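Local coordinates for cycloserine biosynthesis protein DcsG (Streptomyces lavendulae, PDB 6JIL) that catalyses the ATP- and magnesium-dependent cyclization of O-ureido-D-serine to the antibiotic D-cycloserine, as a monomeric ligase of the ATP-grasp family, at residues A[177-188]-A[199-207]; A[229-240]-A[265-273]. One frame throughout, in Å; residues are numbered along the deposited sequence.

Contact 1 (A[177-188]-A[199-207]); sequences YVESVDRHGETD and AIHKGAMLM. With ADP (adenosine-5'-diphosphate), chain G.
The ATP-grasp nucleotide site is built here on the open end of a beta hairpin. Its strands 186-188 and 199-202 run antiparallel and are joined by backbone bonds between Glu-186 and Lys-202 and between Asp-188 and Ile-200. On the face that carries Glu-186, Asp-188 and Lys-202, the three side chains form a salt-bridge network. Lys-202 runs alongside Glu-186 and then bends at chi3 (-65°). Its NZ ends 3.2 Å from Asp-188 OD2, a weak bond, and 3.6 Å from Glu-186 OE1. NZ also bonds a bound tartrate, probably from the crystallisation liquor. The other carboxylate oxygen, Glu-186 OE2, accepts from the ribose O3' of ADP at 2.9 Å. Water 2 links OE2, Gly-203 O and ADP O2'. Residues flanking the strands contact the adenine and the ribose. Val-178 N gives a nearly straight bond to adenine N1 (2.9 Å, 166°). Tyr-177 lays one ring face against ADP C2, and Leu-206 CD2 sits at the edge of that ring, 3.3 Å from ADP C1'. Tyr-177 OH donates to Asp-182 OD2 at 2.6 Å, from above the carboxylate plane, and accepts from water 1. These two partners fix the hydroxyl end. Lys-202 NZ lies near both carboxylates and probably offsets part of the negative charge gathered there, with Arg-254 as a weak second partner of Asp-188.

Contact 2 (A[229-240]-A[265-273]); sequences QRAVAAAALAAS and PMVLEMELC. With MG (magnesium ion), chain I; MG (magnesium ion), chain H; ADP (adenosine-5'-diphosphate), chain G.
Val-232 overlaps Pro-265 and Val-267, one methyl to each. CG2 meets Pro-265 CG at 3.7 Å, and CG1 meets Val-267 CG2 at 4.1 Å. This is helix-on-sheet packing in the ATP-grasp fold. Helix 227-244 lies against one side of an antiparallel sheet, and this contact is with its outermost strand, 265-271. The axis of segment 229-240 is 8.4 Å from that of strand 265-267 and makes an angle of 26° with it. The chain turns a corner at Leu-268, and strand 269-271 then runs at 61° to the axis of segment 229-240. At the start of the helix segment, the Pro-265 ring also lies against Gln-229, whose OE1 is bonded to Asp-226 N. Met-270, a selenomethionine, comes close to the helix at the small side chain of Ala-236. The Met-270 chain is extended as far as SE, with CG opposite the backbone N (chi1 163°). It then bends at chi3, and CE lies 3.5 Å from Ala-236 CB. Leu-272 continues the apolar row, with CD2 against Leu-237 CD2 and CD1 against Ser-240. Trp-88 of helix 83-89 also touches Leu-272 and Ser-240. The residues either side of Met-270 serve the metal site instead. Glu-269 holds one magnesium through both OE1 and OE2, and its OE2 bridges to the second magnesium. Glu-271 OE2 binds the first at 2.2 Å, while its OE1 pairs with Arg-254, an inferred active-site residue. The same strand thus packs on the helix and carries the metal ligands. Ser-240 OG donates to Ala-236 O at 2.9 Å and also rests 3.4 Å from Met-270 SE.

How the contacts relate
The two contacts follow one another along the chain and neither nest nor cross. Contact 1 closes first, joining 177-188 to 199-207 across the short hairpin of strands 186-192 and 195-202. After strand 220-223 comes helix 227-244. Contact 2 closes the loop from this helix through strand 252-259 to 265-273. Both contacts reach the same antiparallel sheet, in which strand 252-259 separates 186-192 from 265-271. They also touch directly: Thr-187 OG1 probably bonds Gln-229 NE2 (3.3 Å), and Leu-268 packs on Glu-186. Contact 1 holds the nucleoside of ADP, and contact 2 supplies magnesium ligands at its phosphates.

Contact 1 (A[177-188]-A[199-207])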
loop_
_atom_site.group_PDB
_atom_site.type_symbol
_atom_site.label_atom_id
_atom_site.label_comp_id
_atom_site.label_asym_id
_atom_site.label_seq_id
_atom_site.Cartn_x
_atom_site.Cartn_y
_atom_site.Cartn_z
ATOM N N TYR A 177 16.478 1.080 9.241
ATOM C CA TYR A 177 16.555 0.103 8.167
ATOM C C TYR A 177 16.545 -1.306 8.759
ATOM O O TYR A 177 17.432 -1.659 9.539
ATOM C CB TYR A 177 17.835 0.285 7.349
ATOM C CG TYR A 177 17.840 -0.581 6.118
ATOM C CD1 TYR A 177 17.140 -0.198 4.974
ATOM C CD2 TYR A 177 18.469 -1.823 6.117
ATOM C CE1 TYR A 177 17.061 -1.034 3.862
ATOM C CE2 TYR A 177 18.394 -2.670 5.008
ATOM C CZ TYR A 177 17.685 -2.270 3.886
ATOM O OH TYR A 177 17.576 -3.107 2.799
ATOM N N VAL A 178 15.542 -2.100 8.389
ATOM C CA VAL A 178 15.414 -3.478 8.865
ATOM C C VAL A 178 16.434 -4.331 8.113
ATOM O O VAL A 178 16.272 -4.618 6.929
ATOM C CB VAL A 178 13.981 -4.011 8.619
ATOM C CG1 VAL A 178 13.901 -5.505 8.930
ATOM C CG2 VAL A 178 12.996 -3.236 9.485
ATOM N N GLU A 179 17.484 -4.725 8.824
ATOM C CA GLU A 179 18.588 -5.501 8.269
ATOM C C GLU A 179 18.261 -6.814 7.567
ATOM O O GLU A 179 18.958 -7.200 6.625
ATOM C CB GLU A 179 19.627 -5.761 9.365
ATOM C CG GLU A 179 20.113 -4.487 10.055
ATOM C CD GLU A 179 21.276 -4.734 11.004
ATOM O OE1 GLU A 179 21.142 -5.579 11.918
ATOM O OE2 GLU A 179 22.326 -4.077 10.838
ATOM N N SER A 180 17.219 -7.507 8.009
ATOM C CA SER A 180 16.878 -8.778 7.379
ATOM C C SER A 180 16.408 -8.611 5.943
ATOM O O SER A 180 16.494 -9.541 5.156
ATOM C CB SER A 180 15.792 -9.509 8.173
ATOM O OG SER A 180 14.530 -8.884 8.011
ATOM N N VAL A 181 15.918 -7.430 5.592
ATOM C CA VAL A 181 15.415 -7.209 4.238
ATOM C C VAL A 181 16.478 -7.370 3.143
ATOM O O VAL A 181 16.158 -7.717 2.004
ATOM C CB VAL A 181 14.745 -5.816 4.117
ATOM C CG1 VAL A 181 14.207 -5.609 2.715
ATOM C CG2 VAL A 181 13.613 -5.704 5.113
ATOM N N ASP A 182 17.738 -7.129 3.488
ATOM C CA ASP A 182 18.829 -7.264 2.523
ATOM C C ASP A 182 18.966 -8.691 2.001
ATOM O O ASP A 182 19.243 -8.907 0.821
ATOM C CB ASP A 182 20.152 -6.839 3.160
ATOM C CG ASP A 182 20.406 -5.363 3.025
ATOM O OD1 ASP A 182 21.402 -4.876 3.597
ATOM O OD2 ASP A 182 19.614 -4.689 2.336
ATOM N N ARG A 183 18.769 -9.663 2.885
ATOM C CA ARG A 183 18.892 -11.058 2.501
ATOM C C ARG A 183 17.586 -11.841 2.396
ATOM O O ARG A 183 17.529 -12.848 1.700
ATOM C CB ARG A 183 19.853 -11.771 3.457
ATOM C CG ARG A 183 19.793 -11.296 4.909
ATOM C CD ARG A 183 20.903 -11.956 5.741
ATOM N NE ARG A 183 21.020 -11.396 7.088
ATOM C CZ ARG A 183 20.161 -11.620 8.080
ATOM N NH1 ARG A 183 19.109 -12.400 7.888
ATOM N NH2 ARG A 183 20.351 -11.052 9.265
ATOM N N HIS A 184 16.536 -11.378 3.061
ATOM C CA HIS A 184 15.264 -12.092 3.027
ATOM C C HIS A 184 14.116 -11.292 2.434
ATOM O O HIS A 184 12.963 -11.718 2.485
ATOM C CB HIS A 184 14.902 -12.546 4.435
ATOM C CG HIS A 184 15.905 -13.479 5.031
ATOM N ND1 HIS A 184 16.508 -13.250 6.248
ATOM C CD2 HIS A 184 16.436 -14.632 4.560
ATOM C CE1 HIS A 184 17.369 -14.220 6.501
ATOM N NE2 HIS A 184 17.345 -15.070 5.492
ATOM N N GLY A 185 14.432 -10.134 1.870
ATOM C CA GLY A 185 13.402 -9.304 1.282
ATOM C C GLY A 185 12.204 -9.132 2.195
ATOM O O GLY A 185 12.357 -8.864 3.386
ATOM N N GLU A 186 11.007 -9.297 1.634
ATOM C CA GLU A 186 9.772 -9.140 2.394
ATOM C C GLU A 186 8.725 -10.115 1.863
ATOM O O GLU A 186 8.880 -10.667 0.776
ATOM C CB GLU A 186 9.253 -7.706 2.241
ATOM C CG GLU A 186 8.479 -7.484 0.952
ATOM C CD GLU A 186 8.313 -6.023 0.592
ATOM O OE1 GLU A 186 7.259 -5.673 0.029
ATOM O OE2 GLU A 186 9.241 -5.232 0.850
ATOM N N THR A 187 7.656 -10.319 2.628
ATOM C CA THR A 187 6.587 -11.214 2.202
ATOM C C THR A 187 5.286 -10.419 2.145
ATOM O O THR A 187 4.889 -9.788 3.128
ATOM C CB THR A 187 6.434 -12.406 3.168
ATOM O OG1 THR A 187 7.695 -13.079 3.294
ATOM C CG2 THR A 187 5.407 -13.396 2.636
ATOM N N ASP A 188 4.639 -10.445 0.981
ATOM C CA ASP A 188 3.392 -9.721 0.756
ATOM C C ASP A 188 2.200 -10.677 0.687
ATOM O O ASP A 188 2.079 -11.456 -0.261
ATOM C CB ASP A 188 3.492 -8.914 -0.545
ATOM C CG ASP A 188 4.555 -7.812 -0.480
ATOM O OD1 ASP A 188 5.352 -7.792 0.486
ATOM O OD2 ASP A 188 4.594 -6.967 -1.401
ATOM N N ALA A 199 0.445 -15.368 -1.153
ATOM C CA ALA A 199 1.506 -14.412 -0.899
ATOM C C ALA A 199 2.653 -14.579 -1.882
ATOM O O ALA A 199 2.700 -15.536 -2.661
ATOM C CB ALA A 199 2.016 -14.575 0.528
ATOM N N ILE A 200 3.574 -13.625 -1.851
ATOM C CA ILE A 200 4.744 -13.674 -2.706
ATOM C C ILE A 200 5.921 -13.144 -1.913
ATOM O O ILE A 200 5.767 -12.565 -0.840
ATOM C CB ILE A 200 4.611 -12.773 -3.959
ATOM C CG1 ILE A 200 4.775 -11.302 -3.558
ATOM C CG2 ILE A 200 3.267 -13.000 -4.633
ATOM C CD1 ILE A 200 4.866 -10.338 -4.728
ATOM N N HIS A 201 7.106 -13.369 -2.449
ATOM C CA HIS A 201 8.303 -12.853 -1.847
ATOM C C HIS A 201 8.703 -11.729 -2.799
ATOM O O HIS A 201 8.560 -11.857 -4.019
ATOM C CB HIS A 201 9.396 -13.921 -1.778
ATOM C CG HIS A 201 10.758 -13.357 -1.544
ATOM N ND1 HIS A 201 11.640 -13.095 -2.569
ATOM C CD2 HIS A 201 11.361 -12.927 -0.410
ATOM C CE1 HIS A 201 12.727 -12.526 -2.078
ATOM N NE2 HIS A 201 12.582 -12.413 -0.771
ATOM N N LYS A 202 9.150 -10.613 -2.238
ATOM C CA LYS A 202 9.577 -9.482 -3.042
ATOM C C LYS A 202 10.980 -9.130 -2.567
ATOM O O LYS A 202 11.201 -8.934 -1.370
ATOM C CB LYS A 202 8.635 -8.290 -2.842
ATOM C CG LYS A 202 9.023 -7.072 -3.665
ATOM C CD LYS A 202 8.257 -5.821 -3.247
ATOM C CE LYS A 202 6.766 -5.949 -3.527
ATOM N NZ LYS A 202 6.033 -4.707 -3.171
ATOM N N GLY A 203 11.928 -9.059 -3.498
ATOM C CA GLY A 203 13.294 -8.740 -3.127
ATOM C C GLY A 203 13.441 -7.348 -2.544
ATOM O O GLY A 203 12.520 -6.536 -2.624
ATOM N N ALA A 204 14.600 -7.076 -1.951
ATOM C CA ALA A 204 14.872 -5.769 -1.367
ATOM C C ALA A 204 14.819 -4.733 -2.487
ATOM O O ALA A 204 15.122 -5.045 -3.631
ATOM C CB ALA A 204 16.245 -5.772 -0.701
HETATM N N MSE A 205 14.434 -3.504 -2.161
HETATM C CA MSE A 205 14.338 -2.445 -3.166
HETATM C C MSE A 205 15.437 -1.393 -3.031
HETATM O O MSE A 205 15.847 -0.771 -4.014
HETATM C CB MSE A 205 12.976 -1.758 -3.059
HETATM C CG MSE A 205 11.792 -2.648 -3.403
HETATM SE SE MSE A 205 11.699 -3.052 -5.295
HETATM C CE MSE A 205 12.106 -4.943 -5.263
ATOM N N LEU A 206 15.902 -1.195 -1.805
ATOM C CA LEU A 206 16.937 -0.215 -1.515
ATOM C C LEU A 206 18.319 -0.870 -1.467
ATOM O O LEU A 206 18.646 -1.582 -0.515
ATOM C CB LEU A 206 16.624 0.453 -0.175
ATOM C CG LEU A 206 15.517 1.515 -0.085
ATOM C CD1 LEU A 206 14.609 1.484 -1.305
ATOM C CD2 LEU A 206 14.741 1.300 1.193
HETATM N N MSE A 207 19.132 -0.621 -2.490
HETATM C CA MSE A 207 20.473 -1.193 -2.554
HETATM C C MSE A 207 21.464 -0.421 -1.693
HETATM O O MSE A 207 21.358 0.795 -1.546
HETATM C CB MSE A 207 20.980 -1.211 -3.997
HETATM C CG MSE A 207 20.165 -2.072 -4.950
HETATM SE SE MSE A 207 19.863 -3.887 -4.327
HETATM C CE MSE A 207 21.700 -4.448 -4.078
HETATM P PB ADP G . 6.141 1.819 -1.056
HETATM O O1B ADP G . 6.417 0.312 -1.559
HETATM O O2B ADP G . 4.645 2.021 -0.826
HETATM O O3B ADP G . 6.630 2.800 -2.145
HETATM P PA ADP G . 7.605 0.862 1.065
HETATM O O1A ADP G . 7.379 0.956 2.506
HETATM O O2A ADP G . 6.993 -0.517 0.566
HETATM O O3A ADP G . 6.905 2.152 0.350
HETATM O "O5'" ADP G . 9.190 0.941 0.800
HETATM C "C5'" ADP G . 9.478 0.482 -0.521
HETATM C "C4'" ADP G . 10.636 -0.523 -0.447
HETATM O "O4'" ADP G . 11.748 0.055 0.273
HETATM C "C3'" ADP G . 10.222 -1.785 0.300
HETATM O "O3'" ADP G . 9.671 -2.761 -0.577
HETATM C "C2'" ADP G . 11.525 -2.237 0.963
HETATM O "O2'" ADP G . 12.278 -3.108 0.113
HETATM C "C1'" ADP G . 12.262 -0.907 1.245
HETATM N N9 ADP G . 12.032 -0.442 2.643
HETATM C C8 ADP G . 11.238 0.602 3.050
HETATM N N7 ADP G . 11.315 0.763 4.338
HETATM C C5 ADP G . 12.156 -0.157 4.852
HETATM C C6 ADP G . 12.785 -0.332 6.115
HETATM N N6 ADP G . 12.400 0.428 7.210
HETATM N N1 ADP G . 13.777 -1.236 6.223
HETATM C C2 ADP G . 14.183 -1.964 5.181
HETATM N N3 ADP G . 13.629 -1.830 3.978
HETATM C C4 ADP G . 12.628 -0.954 3.768
HETATM O O HOH W 1 15.346 -2.695 0.782
HETATM O O HOH W 2 11.768 -5.615 0.158
#

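Contact 2 (A[229-240]-A[265-273])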
loop_
_atom_site.group_PDB
_atom_site.type_symbol
_atom_site.label_atom_id
_atom_site.label_comp_id
_atom_site.label_asym_id
_atom_site.label_seq_id
_atom_site.Cartn_x
_atom_site.Cartn_y
_atom_site.Cartn_z
ATOM N N GLN A 229 3.064 -15.160 9.985
ATOM C CA GLN A 229 2.895 -14.079 9.034
ATOM C C GLN A 229 1.417 -13.840 8.758
ATOM O O GLN A 229 0.955 -12.696 8.781
ATOM C CB GLN A 229 3.654 -14.400 7.747
ATOM C CG GLN A 229 5.151 -14.557 7.961
ATOM C CD GLN A 229 5.899 -14.868 6.681
ATOM O OE1 GLN A 229 5.607 -15.854 6.004
ATOM N NE2 GLN A 229 6.875 -14.029 6.343
ATOM N N ARG A 230 0.676 -14.920 8.523
ATOM C CA ARG A 230 -0.751 -14.805 8.251
ATOM C C ARG A 230 -1.465 -14.292 9.489
ATOM O O ARG A 230 -2.438 -13.540 9.395
ATOM C CB ARG A 230 -1.316 -16.159 7.819
ATOM C CG ARG A 230 -0.731 -16.642 6.509
ATOM C CD ARG A 230 -1.429 -17.882 5.985
ATOM N NE ARG A 230 -1.080 -19.085 6.727
ATOM C CZ ARG A 230 -1.546 -20.295 6.433
ATOM N NH1 ARG A 230 -2.382 -20.454 5.410
ATOM N NH2 ARG A 230 -1.178 -21.347 7.160
ATOM N N ALA A 231 -0.965 -14.687 10.653
ATOM C CA ALA A 231 -1.548 -14.241 11.910
ATOM C C ALA A 231 -1.375 -12.725 12.068
ATOM O O ALA A 231 -2.304 -12.025 12.468
ATOM C CB ALA A 231 -0.893 -14.971 13.071
ATOM N N VAL A 232 -0.189 -12.218 11.747
ATOM C CA VAL A 232 0.061 -10.791 11.865
ATOM C C VAL A 232 -0.747 -10.028 10.816
ATOM O O VAL A 232 -1.402 -9.033 11.130
ATOM C CB VAL A 232 1.571 -10.465 11.712
ATOM C CG1 VAL A 232 1.769 -8.970 11.521
ATOM C CG2 VAL A 232 2.326 -10.917 12.951
ATOM N N ALA A 233 -0.712 -10.502 9.576
ATOM C CA ALA A 233 -1.447 -9.859 8.496
ATOM C C ALA A 233 -2.925 -9.719 8.838
ATOM O O ALA A 233 -3.519 -8.667 8.623
ATOM C CB ALA A 233 -1.291 -10.664 7.208
ATOM N N ALA A 234 -3.517 -10.793 9.356
ATOM C CA ALA A 234 -4.933 -10.800 9.723
ATOM C C ALA A 234 -5.232 -9.849 10.871
ATOM O O ALA A 234 -6.350 -9.343 10.978
ATOM C CB ALA A 234 -5.377 -12.214 10.098
ATOM N N ALA A 235 -4.248 -9.621 11.737
ATOM C CA ALA A 235 -4.435 -8.701 12.862
ATOM C C ALA A 235 -4.450 -7.282 12.323
ATOM O O ALA A 235 -5.250 -6.454 12.755
ATOM C CB ALA A 235 -3.315 -8.856 13.876
ATOM N N ALA A 236 -3.556 -7.013 11.374
ATOM C CA ALA A 236 -3.466 -5.701 10.762
ATOM C C ALA A 236 -4.795 -5.352 10.090
ATOM O O ALA A 236 -5.269 -4.221 10.186
ATOM C CB ALA A 236 -2.338 -5.682 9.741
ATOM N N LEU A 237 -5.393 -6.329 9.411
ATOM C CA LEU A 237 -6.666 -6.123 8.727
ATOM C C LEU A 237 -7.794 -5.906 9.732
ATOM O O LEU A 237 -8.634 -5.018 9.556
ATOM C CB LEU A 237 -6.988 -7.327 7.829
ATOM C CG LEU A 237 -6.114 -7.492 6.577
ATOM C CD1 LEU A 237 -6.384 -8.819 5.895
ATOM C CD2 LEU A 237 -6.395 -6.343 5.617
ATOM N N ALA A 238 -7.815 -6.713 10.788
ATOM C CA ALA A 238 -8.852 -6.577 11.799
ATOM C C ALA A 238 -8.728 -5.212 12.481
ATOM O O ALA A 238 -9.729 -4.570 12.789
ATOM C CB ALA A 238 -8.746 -7.704 12.821
ATOM N N ALA A 239 -7.496 -4.765 12.702
ATOM C CA ALA A 239 -7.263 -3.474 13.337
ATOM C C ALA A 239 -7.809 -2.363 12.449
ATOM O O ALA A 239 -8.330 -1.357 12.941
ATOM C CB ALA A 239 -5.774 -3.266 13.579
ATOM N N SER A 240 -7.682 -2.551 11.138
ATOM C CA SER A 240 -8.174 -1.570 10.173
ATOM C C SER A 240 -9.698 -1.541 10.189
ATOM O O SER A 240 -10.309 -0.476 10.172
ATOM C CB SER A 240 -7.691 -1.918 8.763
ATOM O OG SER A 240 -6.279 -1.961 8.715
ATOM N N PRO A 265 7.494 -11.571 12.538
ATOM C CA PRO A 265 7.133 -10.611 11.487
ATOM C C PRO A 265 6.512 -9.297 11.945
ATOM O O PRO A 265 5.809 -9.241 12.950
ATOM C CB PRO A 265 6.182 -11.415 10.605
ATOM C CG PRO A 265 5.478 -12.291 11.604
ATOM C CD PRO A 265 6.588 -12.737 12.532
HETATM N N MSE A 266 6.793 -8.233 11.195
HETATM C CA MSE A 266 6.235 -6.915 11.478
HETATM C C MSE A 266 5.819 -6.234 10.174
HETATM O O MSE A 266 6.466 -6.391 9.136
HETATM C CB MSE A 266 7.229 -6.041 12.266
HETATM C CG MSE A 266 8.646 -5.971 11.718
HETATM SE SE MSE A 266 9.853 -4.985 12.914
HETATM C CE MSE A 266 10.163 -6.363 14.232
ATOM N N VAL A 267 4.720 -5.495 10.232
ATOM C CA VAL A 267 4.204 -4.808 9.069
ATOM C C VAL A 267 5.164 -3.745 8.551
ATOM O O VAL A 267 5.693 -2.947 9.322
ATOM C CB VAL A 267 2.852 -4.147 9.389
ATOM C CG1 VAL A 267 2.329 -3.406 8.170
ATOM C CG2 VAL A 267 1.857 -5.205 9.846
ATOM N N LEU A 268 5.395 -3.765 7.238
ATOM C CA LEU A 268 6.258 -2.806 6.556
ATOM C C LEU A 268 5.279 -1.746 6.081
ATOM O O LEU A 268 5.411 -0.568 6.389
ATOM C CB LEU A 268 6.909 -3.457 5.335
ATOM C CG LEU A 268 8.053 -2.788 4.561
ATOM C CD1 LEU A 268 8.070 -3.374 3.152
ATOM C CD2 LEU A 268 7.900 -1.294 4.500
ATOM N N GLU A 269 4.299 -2.192 5.302
ATOM C CA GLU A 269 3.254 -1.327 4.786
ATOM C C GLU A 269 2.047 -2.201 4.474
ATOM O O GLU A 269 2.153 -3.427 4.399
ATOM C CB GLU A 269 3.711 -0.580 3.528
ATOM C CG GLU A 269 3.746 -1.407 2.255
ATOM C CD GLU A 269 3.517 -0.553 1.022
ATOM O OE1 GLU A 269 2.538 0.219 1.021
ATOM O OE2 GLU A 269 4.303 -0.654 0.058
HETATM N N MSE A 270 0.900 -1.561 4.297
HETATM C CA MSE A 270 -0.345 -2.262 4.024
HETATM C C MSE A 270 -1.146 -1.468 3.001
HETATM O O MSE A 270 -1.251 -0.251 3.107
HETATM C CB MSE A 270 -1.124 -2.409 5.331
HETATM C CG MSE A 270 -2.588 -2.740 5.185
HETATM SE SE MSE A 270 -3.470 -2.816 6.922
HETATM C CE MSE A 270 -3.996 -4.666 6.889
ATOM N N GLU A 271 -1.694 -2.156 2.002
ATOM C CA GLU A 271 -2.482 -1.498 0.957
ATOM C C GLU A 271 -3.914 -2.014 0.887
ATOM O O GLU A 271 -4.164 -3.177 0.554
ATOM C CB GLU A 271 -1.784 -1.652 -0.399
ATOM C CG GLU A 271 -0.586 -0.725 -0.549
ATOM C CD GLU A 271 0.245 -1.027 -1.774
ATOM O OE1 GLU A 271 -0.327 -1.202 -2.867
ATOM O OE2 GLU A 271 1.477 -1.086 -1.643
ATOM N N LEU A 272 -4.855 -1.123 1.181
ATOM C CA LEU A 272 -6.264 -1.476 1.199
ATOM C C LEU A 272 -7.112 -0.766 0.160
ATOM O O LEU A 272 -8.242 -1.178 -0.113
ATOM C CB LEU A 272 -6.823 -1.180 2.586
ATOM C CG LEU A 272 -5.916 -1.696 3.701
ATOM C CD1 LEU A 272 -6.502 -1.327 5.040
ATOM C CD2 LEU A 272 -5.748 -3.206 3.568
ATOM N N CYS A 273 -6.573 0.299 -0.419
ATOM C CA CYS A 273 -7.310 1.074 -1.405
ATOM C C CYS A 273 -7.115 0.582 -2.826
ATOM O O CYS A 273 -8.067 0.131 -3.452
ATOM C CB CYS A 273 -6.914 2.542 -1.319
ATOM S SG CYS A 273 -7.809 3.580 -2.473
HETATM MG MG MG I . 2.907 0.564 -1.245
HETATM MG MG MG H . 5.968 -1.882 -0.813
HETATM P PB ADP G . 6.141 1.819 -1.056
HETATM O O1B ADP G . 6.417 0.312 -1.559
HETATM O O2B ADP G . 4.645 2.021 -0.826
HETATM O O3B ADP G . 6.630 2.800 -2.145
HETATM P PA ADP G . 7.605 0.862 1.065
HETATM O O1A ADP G . 7.379 0.956 2.506
HETATM O O2A ADP G . 6.993 -0.517 0.566
HETATM O O3A ADP G . 6.905 2.152 0.350
HETATM O "O5'" ADP G . 9.190 0.941 0.800
HETATM C "C5'" ADP G . 9.478 0.482 -0.521
HETATM C "C4'" ADP G . 10.636 -0.523 -0.447
HETATM O "O4'" ADP G . 11.748 0.055 0.273
HETATM C "C3'" ADP G . 10.222 -1.785 0.300
HETATM O "O3'" ADP G . 9.671 -2.761 -0.577
HETATM C "C2'" ADP G . 11.525 -2.237 0.963
HETATM O "O2'" ADP G . 12.278 -3.108 0.113
HETATM C "C1'" ADP G . 12.262 -0.907 1.245
HETATM N N9 ADP G . 12.032 -0.442 2.643
HETATM C C8 ADP G . 11.238 0.602 3.050
HETATM N N7 ADP G . 11.315 0.763 4.338
HETATM C C5 ADP G . 12.156 -0.157 4.852
HETATM C C6 ADP G . 12.785 -0.332 6.115
HETATM N N6 ADP G . 12.400 0.428 7.210
HETATM N N1 ADP G . 13.777 -1.236 6.223
HETATM C C2 ADP G . 14.183 -1.964 5.181
HETATM N N3 ADP G . 13.629 -1.830 3.978
HETATM C C4 ADP G . 12.628 -0.954 3.768
HETATM O O HOH W 3 7.850 -2.099 -2.339
HETATM O O HOH W 4 5.647 -3.913 0.270
HETATM O O HOH W 5 1.780 2.564 -1.296
#